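Local coordinates for sulfur oxidation protein soxB (Thermus thermophilus, PDB 2WDD), which hydrolyses the sulfur-sulfur bond of cysteine S-thiosulfonate in the Sox sulfur oxidation pathway, with two manganese ions bound in its metal centre, at residues 501-506 and 516-521; 387-392 and 397-402; 40-45 and 359-364. All blocks are in the same frame, centred on the assembly; numbering follows the deposited sequence. Where two conformers were deposited one is given.

Interaction 1 (501-506 and 516-521); sequences RYLAAA and EAKPGY
Leu-503 and Lys-518 make the close half of this contact, Arg-501 and Glu-516 its loose, solvent-facing half. The contact belongs to the mixed beta sheet of the 5'-nucleotidase-type C-terminal domain. Strands 501-507 and 516-517 are not paired with each other; each runs antiparallel to strand 431-438, and here strand 501-507 meets Glu-516 and, just past the short strand, Lys-518. Leu-503 and Lys-518 have their CA atoms 7.8 Å apart.

Leu-503 is buried. With CG anti to the backbone N (chi1 -177°), its two methyls come up to the lysine chain, which crosses them at about a right angle. CD2 lies 3.7 Å from Lys-518 CE and is also against CD, while CD1 reaches Lys-518 CB at 4.1 Å. CB, CD and CE of the lysine therefore lie against the methyls of Leu-503, which also touches Tyr-436 of strand 431-438.

The polar half is less secure. NH1 of Arg-501 lies 3.1 Å from Glu-516 OE1 in a salt bridge, the oxygen sitting at the guanidinium edge and in its plane. The guanidinium and carboxylate planes are turned 56° apart, and a single nitrogen faces a single oxygen instead of a flat two-pronged pair. Both residues are exposed, and Arg-501 was deposited in two conformers, so the bridge may hold only part of the time. The guanidinium also makes a cation-pi contact with Tyr-436.

Beyond Lys-518 the chain reverses in a type II turn ending at Tyr-521, with Gly-520 at positive phi. The turn's own bond, Tyr-521 N to Lys-518 O, is weak at 3.4 Å, but Tyr-521 OH is hydrogen-bonded to Leu-432 O. The lysine chain stays extended until its last torsion (chi4 -53°), where it bends and carries NZ away from Leu-503 CD2, leaving CE as the atom nearest that methyl.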
loop_
_atom_site.group_PDB
_atom_site.type_symbol
_atom_site.label_atom_id
_atom_site.label_comp_id
_atom_site.label_asym_id
_atom_site.label_seq_id
_atom_site.Cartn_x
_atom_site.Cartn_y
_atom_site.Cartn_z
ATOM N N ARG A 501 19.438 -6.631 28.465
ATOM C CA ARG A 501 19.703 -6.812 27.044
ATOM C C ARG A 501 18.800 -7.950 26.583
ATOM O O ARG A 501 18.808 -9.033 27.175
ATOM C CB ARG A 501 21.165 -7.213 26.808
ATOM C CG ARG A 501 22.175 -6.090 26.977
ATOM C CD ARG A 501 23.443 -6.359 26.169
ATOM N NE ARG A 501 23.777 -7.781 26.103
ATOM C CZ ARG A 501 24.550 -8.328 25.168
ATOM N NH1 ARG A 501 25.071 -7.574 24.209
ATOM N NH2 ARG A 501 24.802 -9.630 25.190
ATOM N N TYR A 502 17.994 -7.691 25.561
ATOM C CA TYR A 502 17.090 -8.694 25.018
ATOM C C TYR A 502 17.533 -9.017 23.602
ATOM O O TYR A 502 17.932 -8.116 22.852
ATOM C CB TYR A 502 15.670 -8.129 24.942
ATOM C CG TYR A 502 15.011 -7.871 26.276
ATOM C CD1 TYR A 502 14.181 -8.824 26.857
ATOM C CD2 TYR A 502 15.169 -6.655 26.928
ATOM C CE1 TYR A 502 13.563 -8.590 28.070
ATOM C CE2 TYR A 502 14.550 -6.407 28.149
ATOM C CZ TYR A 502 13.748 -7.381 28.712
ATOM O OH TYR A 502 13.107 -7.143 29.907
ATOM N N LEU A 503 17.447 -10.284 23.213
ATOM C CA LEU A 503 17.789 -10.638 21.836
ATOM C C LEU A 503 16.573 -10.362 20.962
ATOM O O LEU A 503 15.477 -10.889 21.200
ATOM C CB LEU A 503 18.238 -12.093 21.692
ATOM C CG LEU A 503 18.671 -12.464 20.269
ATOM C CD1 LEU A 503 19.827 -11.596 19.778
ATOM C CD2 LEU A 503 19.033 -13.939 20.171
ATOM N N ALA A 504 16.775 -9.504 19.970
ATOM C CA ALA A 504 15.715 -9.099 19.076
ATOM C C ALA A 504 15.979 -9.596 17.671
ATOM O O ALA A 504 17.106 -9.930 17.306
ATOM C CB ALA A 504 15.587 -7.581 19.057
ATOM N N ALA A 505 14.922 -9.627 16.873
ATOM C CA ALA A 505 15.055 -9.966 15.464
ATOM C C ALA A 505 14.210 -8.951 14.717
ATOM O O ALA A 505 13.207 -8.486 15.237
ATOM C CB ALA A 505 14.561 -11.386 15.184
ATOM N N ALA A 506 14.652 -8.548 13.533
ATOM C CA ALA A 506 13.889 -7.572 12.752
ATOM C C ALA A 506 14.222 -7.737 11.290
ATOM O O ALA A 506 15.325 -8.148 10.947
ATOM C CB ALA A 506 14.231 -6.151 13.196
ATOM N N GLU A 516 23.097 -4.400 18.875
ATOM C CA GLU A 516 24.405 -5.050 18.893
ATOM C C GLU A 516 24.236 -6.420 18.247
ATOM O O GLU A 516 23.574 -7.300 18.798
ATOM C CB GLU A 516 24.906 -5.202 20.326
ATOM C CG GLU A 516 25.217 -3.884 21.010
ATOM C CD GLU A 516 25.832 -4.076 22.382
ATOM O OE1 GLU A 516 26.300 -5.196 22.675
ATOM O OE2 GLU A 516 25.829 -3.112 23.177
ATOM N N ALA A 517 24.795 -6.580 17.055
ATOM C CA ALA A 517 24.628 -7.810 16.291
ATOM C C ALA A 517 24.982 -9.079 17.062
ATOM O O ALA A 517 25.994 -9.136 17.762
ATOM C CB ALA A 517 25.390 -7.736 14.979
ATOM N N LYS A 518 24.125 -10.087 16.948
ATOM C CA LYS A 518 24.358 -11.363 17.610
ATOM C C LYS A 518 25.586 -12.008 16.999
ATOM O O LYS A 518 25.705 -12.128 15.775
ATOM C CB LYS A 518 23.155 -12.289 17.444
ATOM C CG LYS A 518 23.253 -13.591 18.234
ATOM C CD LYS A 518 22.131 -14.546 17.850
ATOM C CE LYS A 518 21.997 -15.690 18.845
ATOM N NZ LYS A 518 23.293 -16.400 19.061
ATOM N N PRO A 519 26.524 -12.432 17.855
ATOM C CA PRO A 519 27.738 -13.082 17.369
ATOM C C PRO A 519 27.400 -14.364 16.619
ATOM O O PRO A 519 26.517 -15.126 17.027
ATOM C CB PRO A 519 28.485 -13.417 18.665
ATOM C CG PRO A 519 28.061 -12.376 19.618
ATOM C CD PRO A 519 26.614 -12.076 19.282
ATOM N N GLY A 520 28.115 -14.605 15.531
ATOM C CA GLY A 520 27.959 -15.815 14.751
ATOM C C GLY A 520 26.772 -15.886 13.815
ATOM O O GLY A 520 26.673 -16.805 13.010
ATOM N N TYR A 521 25.853 -14.934 13.922
ATOM C CA TYR A 521 24.677 -14.957 13.055
ATOM C C TYR A 521 24.917 -14.249 11.723
ATOM O O TYR A 521 25.426 -13.129 11.683
ATOM C CB TYR A 521 23.464 -14.337 13.756
ATOM C CG TYR A 521 22.276 -14.188 12.836
ATOM C CD1 TYR A 521 21.523 -15.296 12.456
ATOM C CD2 TYR A 521 21.946 -12.951 12.289
ATOM C CE1 TYR A 521 20.461 -15.173 11.571
ATOM C CE2 TYR A 521 20.900 -12.822 11.395
ATOM C CZ TYR A 521 20.152 -13.929 11.051
ATOM O OH TYR A 521 19.108 -13.801 10.165
#

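Interaction 2 (387-392 and 397-402)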
loop_
_atom_site.group_PDB
_atom_site.type_symbol
_atom_site.label_atom_id
_atom_site.label_comp_id
_atom_site.label_asym_id
_atom_site.label_seq_id
_atom_site.Cartn_x
_atom_site.Cartn_y
_atom_site.Cartn_z
ATOM N N GLU A 387 6.298 -16.390 15.136
ATOM C CA GLU A 387 6.403 -17.789 15.562
ATOM C C GLU A 387 7.453 -18.543 14.750
ATOM O O GLU A 387 8.197 -19.371 15.302
ATOM C CB GLU A 387 5.049 -18.488 15.447
ATOM C CG GLU A 387 4.006 -17.918 16.409
ATOM C CD GLU A 387 2.692 -18.670 16.361
ATOM O OE1 GLU A 387 2.638 -19.738 15.718
ATOM O OE2 GLU A 387 1.719 -18.205 16.980
ATOM N N ALA A 388 7.509 -18.286 13.446
ATOM C CA ALA A 388 8.504 -18.951 12.593
ATOM C C ALA A 388 9.919 -18.573 13.040
ATOM O O ALA A 388 10.812 -19.428 13.178
ATOM C CB ALA A 388 8.296 -18.568 11.128
ATOM N N VAL A 389 10.139 -17.285 13.269
ATOM C CA VAL A 389 11.453 -16.818 13.684
ATOM C C VAL A 389 11.855 -17.460 15.012
ATOM O O VAL A 389 12.969 -17.968 15.144
ATOM C CB VAL A 389 11.529 -15.271 13.734
ATOM C CG1 VAL A 389 12.816 -14.804 14.428
ATOM C CG2 VAL A 389 11.444 -14.682 12.320
ATOM N N LYS A 390 10.939 -17.487 15.982
ATOM C CA LYS A 390 11.259 -18.070 17.285
ATOM C C LYS A 390 11.460 -19.579 17.200
ATOM O O LYS A 390 12.227 -20.154 17.971
ATOM C CB LYS A 390 10.188 -17.721 18.314
ATOM C CG LYS A 390 10.270 -16.277 18.771
ATOM C CD LYS A 390 9.552 -16.084 20.095
ATOM C CE LYS A 390 9.809 -14.707 20.679
ATOM N NZ LYS A 390 9.375 -14.650 22.103
ATOM N N ALA A 391 10.774 -20.225 16.261
ATOM C CA ALA A 391 10.926 -21.665 16.100
ATOM C C ALA A 391 12.325 -22.002 15.594
ATOM O O ALA A 391 12.933 -22.980 16.036
ATOM C CB ALA A 391 9.867 -22.222 15.124
ATOM N N ILE A 392 12.832 -21.204 14.659
ATOM C CA ILE A 392 14.148 -21.464 14.090
ATOM C C ILE A 392 15.281 -20.864 14.908
ATOM O O ILE A 392 16.406 -21.395 14.911
ATOM C CB ILE A 392 14.209 -21.079 12.610
ATOM C CG1 ILE A 392 13.246 -21.959 11.806
ATOM C CG2 ILE A 392 15.631 -21.218 12.073
ATOM C CD1 ILE A 392 13.013 -21.477 10.406
ATOM N N GLU A 397 13.964 -13.212 21.776
ATOM C CA GLU A 397 12.938 -12.827 22.736
ATOM C C GLU A 397 11.838 -11.954 22.154
ATOM O O GLU A 397 10.687 -12.060 22.561
ATOM C CB GLU A 397 13.562 -12.158 23.959
ATOM C CG GLU A 397 14.485 -13.113 24.710
ATOM C CD GLU A 397 15.464 -12.410 25.619
ATOM O OE1 GLU A 397 15.100 -12.164 26.779
ATOM O OE2 GLU A 397 16.622 -12.191 25.204
ATOM N N VAL A 398 12.195 -11.090 21.205
ATOM C CA VAL A 398 11.216 -10.213 20.569
ATOM C C VAL A 398 11.484 -10.174 19.066
ATOM O O VAL A 398 12.628 -10.040 18.637
ATOM C CB VAL A 398 11.244 -8.797 21.177
ATOM C CG1 VAL A 398 10.630 -8.797 22.576
ATOM C CG2 VAL A 398 12.665 -8.239 21.198
ATOM N N VAL A 399 10.427 -10.275 18.265
ATOM C CA VAL A 399 10.569 -10.204 16.811
ATOM C C VAL A 399 9.816 -8.975 16.321
ATOM O O VAL A 399 8.596 -8.900 16.498
ATOM C CB VAL A 399 10.006 -11.455 16.117
ATOM C CG1 VAL A 399 10.178 -11.350 14.603
ATOM C CG2 VAL A 399 10.642 -12.748 16.682
ATOM N N PHE A 400 10.533 -8.037 15.696
ATOM C CA PHE A 400 9.910 -6.824 15.163
ATOM C C PHE A 400 9.596 -7.020 13.687
ATOM O O PHE A 400 10.506 -7.165 12.870
ATOM C CB PHE A 400 10.861 -5.620 15.301
ATOM C CG PHE A 400 11.096 -5.187 16.715
ATOM C CD1 PHE A 400 10.453 -4.068 17.226
ATOM C CD2 PHE A 400 11.998 -5.863 17.526
ATOM C CE1 PHE A 400 10.687 -3.635 18.519
ATOM C CE2 PHE A 400 12.231 -5.437 18.831
ATOM C CZ PHE A 400 11.560 -4.333 19.334
ATOM N N SER A 401 8.307 -7.006 13.352
ATOM C CA SER A 401 7.865 -7.166 11.968
ATOM C C SER A 401 7.441 -5.815 11.428
ATOM O O SER A 401 6.785 -5.035 12.125
ATOM C CB SER A 401 6.679 -8.138 11.895
ATOM O OG SER A 401 7.095 -9.479 12.099
ATOM N N PRO A 402 7.804 -5.524 10.171
ATOM C CA PRO A 402 7.497 -4.233 9.546
ATOM C C PRO A 402 6.018 -4.117 9.203
ATOM O O PRO A 402 5.438 -4.988 8.535
ATOM C CB PRO A 402 8.345 -4.260 8.271
ATOM C CG PRO A 402 8.416 -5.730 7.907
ATOM C CD PRO A 402 8.440 -6.471 9.235
#
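Val-399 and Lys-390 bury the most surface here, with Val-389 third. They join the last turns of helix 380-392 to the strand that follows it, an alpha-to-beta connection in the C-terminal domain. The helix and strand 398-401 run roughly antiparallel, their axes 8.9 Å apart at closest approach.

Val-399 points at the helix and does its touching through one methyl, CG2. Val-389 CG1 meets it at 3.7 Å, with Val-389 CB just behind. The same methyl lies 4.1 Å from Lys-390 CG, so it is received between two consecutive helix residues.

Lys-390 then slides past Val-399 in the opposite direction, toward the start of the strand. Its CG stands anti to the carbonyl carbon (chi1 -74°) and the chain beyond is extended, which delivers NZ to the backbone oxygen of Glu-397 at 2.9 Å. The bond is bent: the C=O...N angle is 116°, and NZ stands 53° out of the carbonyl plane. Glu-397 sets off away from the helix at CB, and its carboxylate accepts from Leu-503 N and forms a salt bridge with Arg-500.

Strand 398-401 is flanked in its sheet by 501-507, parallel, and 468-470, antiparallel. Helix 380-392 covers this sheet through Val-389 and Lys-390, while Ala-388 and Ala-391 pack against helix 526-537.

Interaction 3 (40-45 and 359-364)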
loop_
_atom_site.group_PDB
_atom_site.type_symbol
_atom_site.label_atom_id
_atom_site.label_comp_id
_atom_site.label_asym_id
_atom_site.label_seq_id
_atom_site.Cartn_x
_atom_site.Cartn_y
_atom_site.Cartn_z
ATOM N N GLN A 40 1.304 -7.489 -7.802
ATOM C CA GLN A 40 0.406 -8.629 -7.646
ATOM C C GLN A 40 -0.159 -9.104 -8.967
ATOM O O GLN A 40 -1.132 -8.565 -9.487
ATOM C CB GLN A 40 -0.662 -8.332 -6.601
ATOM C CG GLN A 40 -0.054 -8.134 -5.205
ATOM C CD GLN A 40 0.685 -9.378 -4.749
ATOM O OE1 GLN A 40 0.078 -10.439 -4.601
ATOM N NE2 GLN A 40 2.011 -9.274 -4.599
ATOM N N ALA A 41 0.495 -10.117 -9.521
ATOM C CA ALA A 41 0.169 -10.594 -10.854
ATOM C C ALA A 41 -1.060 -11.473 -10.970
ATOM O O ALA A 41 -1.670 -11.568 -12.043
ATOM C CB ALA A 41 1.378 -11.304 -11.443
ATOM N N PHE A 42 -1.425 -12.116 -9.872
ATOM C CA PHE A 42 -2.511 -13.071 -9.897
ATOM C C PHE A 42 -3.653 -12.741 -8.973
ATOM O O PHE A 42 -3.466 -12.086 -7.948
ATOM C CB PHE A 42 -1.956 -14.444 -9.522
ATOM C CG PHE A 42 -0.841 -14.893 -10.419
ATOM C CD1 PHE A 42 0.484 -14.800 -10.013
ATOM C CD2 PHE A 42 -1.114 -15.263 -11.726
ATOM C CE1 PHE A 42 1.510 -15.161 -10.873
ATOM C CE2 PHE A 42 -0.090 -15.630 -12.588
ATOM C CZ PHE A 42 1.217 -15.576 -12.162
ATOM N N PRO A 43 -4.850 -13.259 -9.292
ATOM C CA PRO A 43 -5.995 -13.061 -8.405
ATOM C C PRO A 43 -5.601 -13.573 -7.022
ATOM O O PRO A 43 -4.920 -14.597 -6.892
ATOM C CB PRO A 43 -7.056 -13.987 -8.998
ATOM C CG PRO A 43 -6.719 -14.045 -10.461
ATOM C CD PRO A 43 -5.213 -14.012 -10.513
ATOM N N HIS A 44 -5.976 -12.834 -5.989
ATOM C CA HIS A 44 -5.641 -13.217 -4.627
ATOM C C HIS A 44 -6.665 -12.587 -3.692
ATOM O O HIS A 44 -7.656 -12.018 -4.153
ATOM C CB HIS A 44 -4.197 -12.792 -4.277
ATOM C CG HIS A 44 -3.981 -11.311 -4.235
ATOM N ND1 HIS A 44 -3.522 -10.661 -3.108
ATOM C CD2 HIS A 44 -4.142 -10.355 -5.180
ATOM C CE1 HIS A 44 -3.430 -9.366 -3.354
ATOM N NE2 HIS A 44 -3.830 -9.148 -4.595
ATOM N N TYR A 45 -6.438 -12.659 -2.390
ATOM C CA TYR A 45 -7.381 -12.053 -1.458
ATOM C C TYR A 45 -6.673 -10.951 -0.713
ATOM O O TYR A 45 -5.485 -11.054 -0.445
ATOM C CB TYR A 45 -7.931 -13.100 -0.504
ATOM C CG TYR A 45 -8.611 -14.229 -1.236
ATOM C CD1 TYR A 45 -9.946 -14.134 -1.621
ATOM C CD2 TYR A 45 -7.893 -15.360 -1.612
ATOM C CE1 TYR A 45 -10.562 -15.164 -2.328
ATOM C CE2 TYR A 45 -8.502 -16.396 -2.317
ATOM C CZ TYR A 45 -9.839 -16.299 -2.645
ATOM O OH TYR A 45 -10.440 -17.326 -3.347
ATOM N N HIS A 359 8.244 -23.572 -8.202
ATOM C CA HIS A 359 8.747 -22.822 -7.063
ATOM C C HIS A 359 7.656 -21.932 -6.488
ATOM O O HIS A 359 7.386 -21.955 -5.291
ATOM C CB HIS A 359 9.934 -21.952 -7.483
ATOM C CG HIS A 359 10.365 -20.971 -6.439
ATOM N ND1 HIS A 359 10.937 -21.359 -5.246
ATOM C CD2 HIS A 359 10.317 -19.618 -6.412
ATOM C CE1 HIS A 359 11.217 -20.286 -4.527
ATOM N NE2 HIS A 359 10.850 -19.217 -5.211
ATOM N N LEU A 360 7.040 -21.140 -7.355
ATOM C CA LEU A 360 6.026 -20.184 -6.931
ATOM C C LEU A 360 4.733 -20.733 -6.343
ATOM O O LEU A 360 4.179 -20.131 -5.423
ATOM C CB LEU A 360 5.681 -19.236 -8.079
ATOM C CG LEU A 360 6.735 -18.205 -8.488
ATOM C CD1 LEU A 360 6.268 -17.429 -9.703
ATOM C CD2 LEU A 360 7.050 -17.257 -7.336
ATOM N N PHE A 361 4.213 -21.821 -6.911
ATOM C CA PHE A 361 2.893 -22.314 -6.529
ATOM C C PHE A 361 2.699 -23.626 -5.775
ATOM O O PHE A 361 1.577 -23.943 -5.375
ATOM C CB PHE A 361 1.934 -22.210 -7.714
ATOM C CG PHE A 361 2.027 -20.895 -8.437
ATOM C CD1 PHE A 361 1.535 -19.734 -7.855
ATOM C CD2 PHE A 361 2.679 -20.805 -9.657
ATOM C CE1 PHE A 361 1.649 -18.515 -8.502
ATOM C CE2 PHE A 361 2.799 -19.587 -10.305
ATOM C CZ PHE A 361 2.286 -18.442 -9.725
ATOM N N THR A 362 3.766 -24.376 -5.542
ATOM C CA THR A 362 3.617 -25.606 -4.774
ATOM C C THR A 362 3.307 -25.226 -3.329
ATOM O O THR A 362 3.887 -24.285 -2.787
ATOM C CB THR A 362 4.863 -26.501 -4.869
ATOM O OG1 THR A 362 5.165 -26.749 -6.246
ATOM C CG2 THR A 362 4.615 -27.833 -4.160
ATOM N N PRO A 363 2.379 -25.948 -2.691
ATOM C CA PRO A 363 2.092 -25.560 -1.306
ATOM C C PRO A 363 3.277 -25.794 -0.380
ATOM O O PRO A 363 3.956 -26.826 -0.462
ATOM C CB PRO A 363 0.938 -26.490 -0.907
ATOM C CG PRO A 363 0.340 -26.943 -2.191
ATOM C CD PRO A 363 1.474 -27.007 -3.168
ATOM N N LEU A 364 3.519 -24.831 0.504
ATOM C CA LEU A 364 4.558 -24.954 1.508
ATOM C C LEU A 364 3.903 -25.484 2.778
ATOM O O LEU A 364 4.463 -26.325 3.478
ATOM C CB LEU A 364 5.211 -23.603 1.784
ATOM C CG LEU A 364 6.102 -23.017 0.692
ATOM C CD1 LEU A 364 6.427 -21.580 1.043
ATOM C CD2 LEU A 364 7.387 -23.844 0.566
#
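A T-shaped (edge-to-face) stack of Phe-42 and Phe-361 links the loop that follows strand 29-34, the loop whose earlier residues Asp-36 and His-38 bind manganese, to the end of the short helix 357-361. The two backbones stay well apart, with the CA atoms of the phenylalanines separated by 11.2 Å, and the rings alone close the distance.

The ring planes stand at 87° and the centroids lie 5.3 Å apart. Phe-361, sent outward with CG anti to its carbonyl carbon (chi1 -45°), presents its edge: its CZ comes within 3.6 Å of Phe-42 CE1 and 3.9 Å of Phe-42 CZ. CE1 of Phe-361 follows along the same edge, 4.1 Å from Phe-42 CE1, so the approach falls over one side of the Phe-42 ring and not over its middle.

Each ring also has the CB of its preceding neighbour against one face. Ala-41 CB lies 3.8 Å from the plane of Phe-42, toward its rim and on the face opposite to Phe-361. Leu-360 CB sits 3.6 Å over the centre of the Phe-361 ring. Phe-361 is the last helical residue before Thr-362, whose OG1 is hydrogen-bonded to Asp-358 O. An alanine in place of Phe-42 would remove the ring that this edge meets, and would probably leave the Phe-361 ring freer to turn at the surface.

The pair is partly exposed, beside helices 343-353 and 418-425: Phe-42 also packs on Leu-349 and Leu-353 of the first and Asp-419 of the second, and Leu-360 touches both helices.

How the interactions relate
Along the chain the loop at 40-45 comes first; its partner 359-364 lies over three hundred residues later, followed by the two segments of interaction 2 and then those of interaction 1. Interactions 1 and 2 share one sheet of the C-terminal domain, their centres 12 Å apart. Strands 398-401 and 501-507 are neighbours there, joined by probable hydrogen bonds such as Ala-505 O to Phe-400 N (2.7 Å). Interaction 3 stands apart, its centre 24 Å from that of interaction 2 and 32 Å from that of interaction 1. Two contacts thus lie close together within the C-terminal domain, whereas the third joins segments far apart in sequence.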